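Local coordinates for switch-activating protein 1 (PDB 5JDK) that is a homodimeric, sequence-specific DNA-binding protein acting in mating-type switching and in the blocking of replication forks at the rDNA barrier RFB1, at residues L40-V45 against D113-E118. Numbering follows the deposited sequence.
Sequences LMRLVV and DQLCDE
Leu-115 reaches into the groove that Met-41, Arg-42 and Val-45 form on the neighbouring helix, and its two methyls divide the work. With CG anti to the carbonyl carbon (chi1 -68°), a chi2 of 164° turns CD1 to CG of Arg-42 (3.8 Å) and CD2 to CG2 of Val-45 (3.9 Å). That valine methyl also rests 3.4 Å from the backbone O of Leu-115. Closer to the backbone, CB of Leu-115 sits 4.0 Å from CB of Met-41. The aliphatic part of Arg-42 thus flanks the leucine, while its guanidinium goes on to a salt bridge with Glu-111. One residue on, SG of Cys-116 lies 4.4 Å from CE of Met-41, whose chain curls round to bring CE to the cysteine and also packs on Leu-112 and Trp-119. In the all-helical N-terminal DNA-binding domain of Sap1, a member of the helix-turn-helix clan, this contact joins helix 34-46 to the last helix, 107-131; the segment axes run in roughly the same direction, 31° apart, with a closest approach of 9.5 Å. CG1 of Val-45 lies over the flat face of the Glu-118 carboxylate, 3.3 Å from CD, the two side chains crossing at about a right angle, and OE2 forms a salt bridge with Lys-48. An alanine in place of Val-45 would probably open a gap beside Leu-115 CD2 and strip that carboxylate face of its apolar cover.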
loop_
_atom_site.group_PDB
_atom_site.type_symbol
_atom_site.label_atom_id
_atom_site.label_comp_id
_atom_site.label_asym_id
_atom_site.label_seq_id
_atom_site.Cartn_x
_atom_site.Cartn_y
_atom_site.Cartn_z
ATOM N N LEU A 40 3.601 -7.630 0.294
ATOM C CA LEU A 40 2.529 -7.001 -0.462
ATOM C C LEU A 40 2.855 -5.544 -0.762
ATOM O O LEU A 40 2.733 -5.093 -1.914
ATOM C CB LEU A 40 1.222 -7.125 0.311
ATOM C CG LEU A 40 -0.004 -6.449 -0.293
ATOM C CD1 LEU A 40 -0.286 -6.960 -1.687
ATOM C CD2 LEU A 40 -1.204 -6.680 0.600
ATOM N N MET A 41 3.262 -4.778 0.263
ATOM C CA MET A 41 3.543 -3.366 0.034
ATOM C C MET A 41 4.793 -3.147 -0.808
ATOM O O MET A 41 4.860 -2.161 -1.546
ATOM C CB MET A 41 3.596 -2.605 1.349
ATOM C CG MET A 41 2.262 -2.517 2.042
ATOM S SD MET A 41 0.937 -1.785 1.080
ATOM C CE MET A 41 1.538 -0.108 0.914
ATOM N N ARG A 42 5.776 -4.045 -0.736
ATOM C CA ARG A 42 6.892 -3.967 -1.669
ATOM C C ARG A 42 6.393 -4.037 -3.102
ATOM O O ARG A 42 6.858 -3.286 -3.965
ATOM C CB ARG A 42 7.887 -5.102 -1.424
ATOM C CG ARG A 42 8.775 -4.925 -0.202
ATOM C CD ARG A 42 9.650 -6.144 -0.002
ATOM N NE ARG A 42 10.461 -6.057 1.199
ATOM C CZ ARG A 42 11.050 -7.101 1.768
ATOM N NH1 ARG A 42 10.918 -8.313 1.242
ATOM N NH2 ARG A 42 11.769 -6.937 2.867
ATOM N N LEU A 43 5.458 -4.952 -3.383
ATOM C CA LEU A 43 4.910 -5.051 -4.737
ATOM C C LEU A 43 4.112 -3.814 -5.124
ATOM O O LEU A 43 4.233 -3.312 -6.246
ATOM C CB LEU A 43 4.010 -6.273 -4.846
ATOM C CG LEU A 43 4.686 -7.630 -4.819
ATOM C CD1 LEU A 43 3.629 -8.709 -4.740
ATOM C CD2 LEU A 43 5.566 -7.815 -6.041
ATOM N N VAL A 44 3.264 -3.332 -4.219
ATOM C CA VAL A 44 2.483 -2.130 -4.491
ATOM C C VAL A 44 3.403 -0.972 -4.864
ATOM O O VAL A 44 3.203 -0.280 -5.871
ATOM C CB VAL A 44 1.615 -1.800 -3.264
ATOM C CG1 VAL A 44 1.010 -0.421 -3.362
ATOM C CG2 VAL A 44 0.516 -2.846 -3.094
ATOM N N VAL A 45 4.425 -0.737 -4.044
ATOM C CA VAL A 45 5.331 0.380 -4.284
ATOM C C VAL A 45 6.135 0.178 -5.565
ATOM O O VAL A 45 6.326 1.119 -6.335
ATOM C CB VAL A 45 6.223 0.603 -3.052
ATOM C CG1 VAL A 45 7.343 1.561 -3.347
ATOM C CG2 VAL A 45 5.375 1.154 -1.914
ATOM N N ASP A 113 6.589 1.014 7.397
ATOM C CA ASP A 113 6.227 2.422 7.456
ATOM C C ASP A 113 6.760 3.174 6.238
ATOM O O ASP A 113 6.073 4.057 5.704
ATOM C CB ASP A 113 6.770 3.054 8.741
ATOM C CG ASP A 113 5.980 2.680 9.996
ATOM O OD1 ASP A 113 4.883 2.085 9.902
ATOM O OD2 ASP A 113 6.474 3.027 11.090
ATOM N N GLN A 114 7.997 2.880 5.814
ATOM C CA GLN A 114 8.567 3.578 4.661
ATOM C C GLN A 114 7.797 3.258 3.389
ATOM O O GLN A 114 7.527 4.150 2.566
ATOM C CB GLN A 114 10.042 3.215 4.505
ATOM C CG GLN A 114 10.755 3.988 3.404
ATOM C CD GLN A 114 10.438 3.482 2.003
ATOM O OE1 GLN A 114 10.116 4.266 1.108
ATOM N NE2 GLN A 114 10.534 2.170 1.807
ATOM N N LEU A 115 7.431 1.991 3.209
ATOM C CA LEU A 115 6.618 1.614 2.060
ATOM C C LEU A 115 5.273 2.326 2.084
ATOM O O LEU A 115 4.800 2.812 1.049
ATOM C CB LEU A 115 6.434 0.098 2.042
ATOM C CG LEU A 115 7.701 -0.696 1.752
ATOM C CD1 LEU A 115 7.511 -2.152 2.132
ATOM C CD2 LEU A 115 8.079 -0.586 0.282
ATOM N N CYS A 116 4.649 2.392 3.256
ATOM C CA CYS A 116 3.385 3.091 3.382
ATOM C C CYS A 116 3.535 4.579 3.073
ATOM O O CYS A 116 2.673 5.170 2.417
ATOM C CB CYS A 116 2.816 2.883 4.781
ATOM S SG CYS A 116 2.273 1.191 5.106
ATOM N N ASP A 117 4.608 5.210 3.544
ATOM C CA ASP A 117 4.835 6.615 3.223
ATOM C C ASP A 117 4.916 6.815 1.713
ATOM O O ASP A 117 4.332 7.763 1.162
ATOM C CB ASP A 117 6.137 7.071 3.885
ATOM C CG ASP A 117 6.513 8.478 3.499
ATOM O OD1 ASP A 117 5.849 9.422 3.964
ATOM O OD2 ASP A 117 7.464 8.640 2.709
ATOM N N GLU A 118 5.626 5.919 1.022
ATOM C CA GLU A 118 5.786 6.061 -0.420
ATOM C C GLU A 118 4.459 5.845 -1.145
ATOM O O GLU A 118 4.134 6.556 -2.109
ATOM C CB GLU A 118 6.872 5.095 -0.890
ATOM C CG GLU A 118 7.265 5.286 -2.323
ATOM C CD GLU A 118 8.556 4.596 -2.726
ATOM O OE1 GLU A 118 9.297 4.140 -1.848
ATOM O OE2 GLU A 118 8.815 4.541 -3.939
#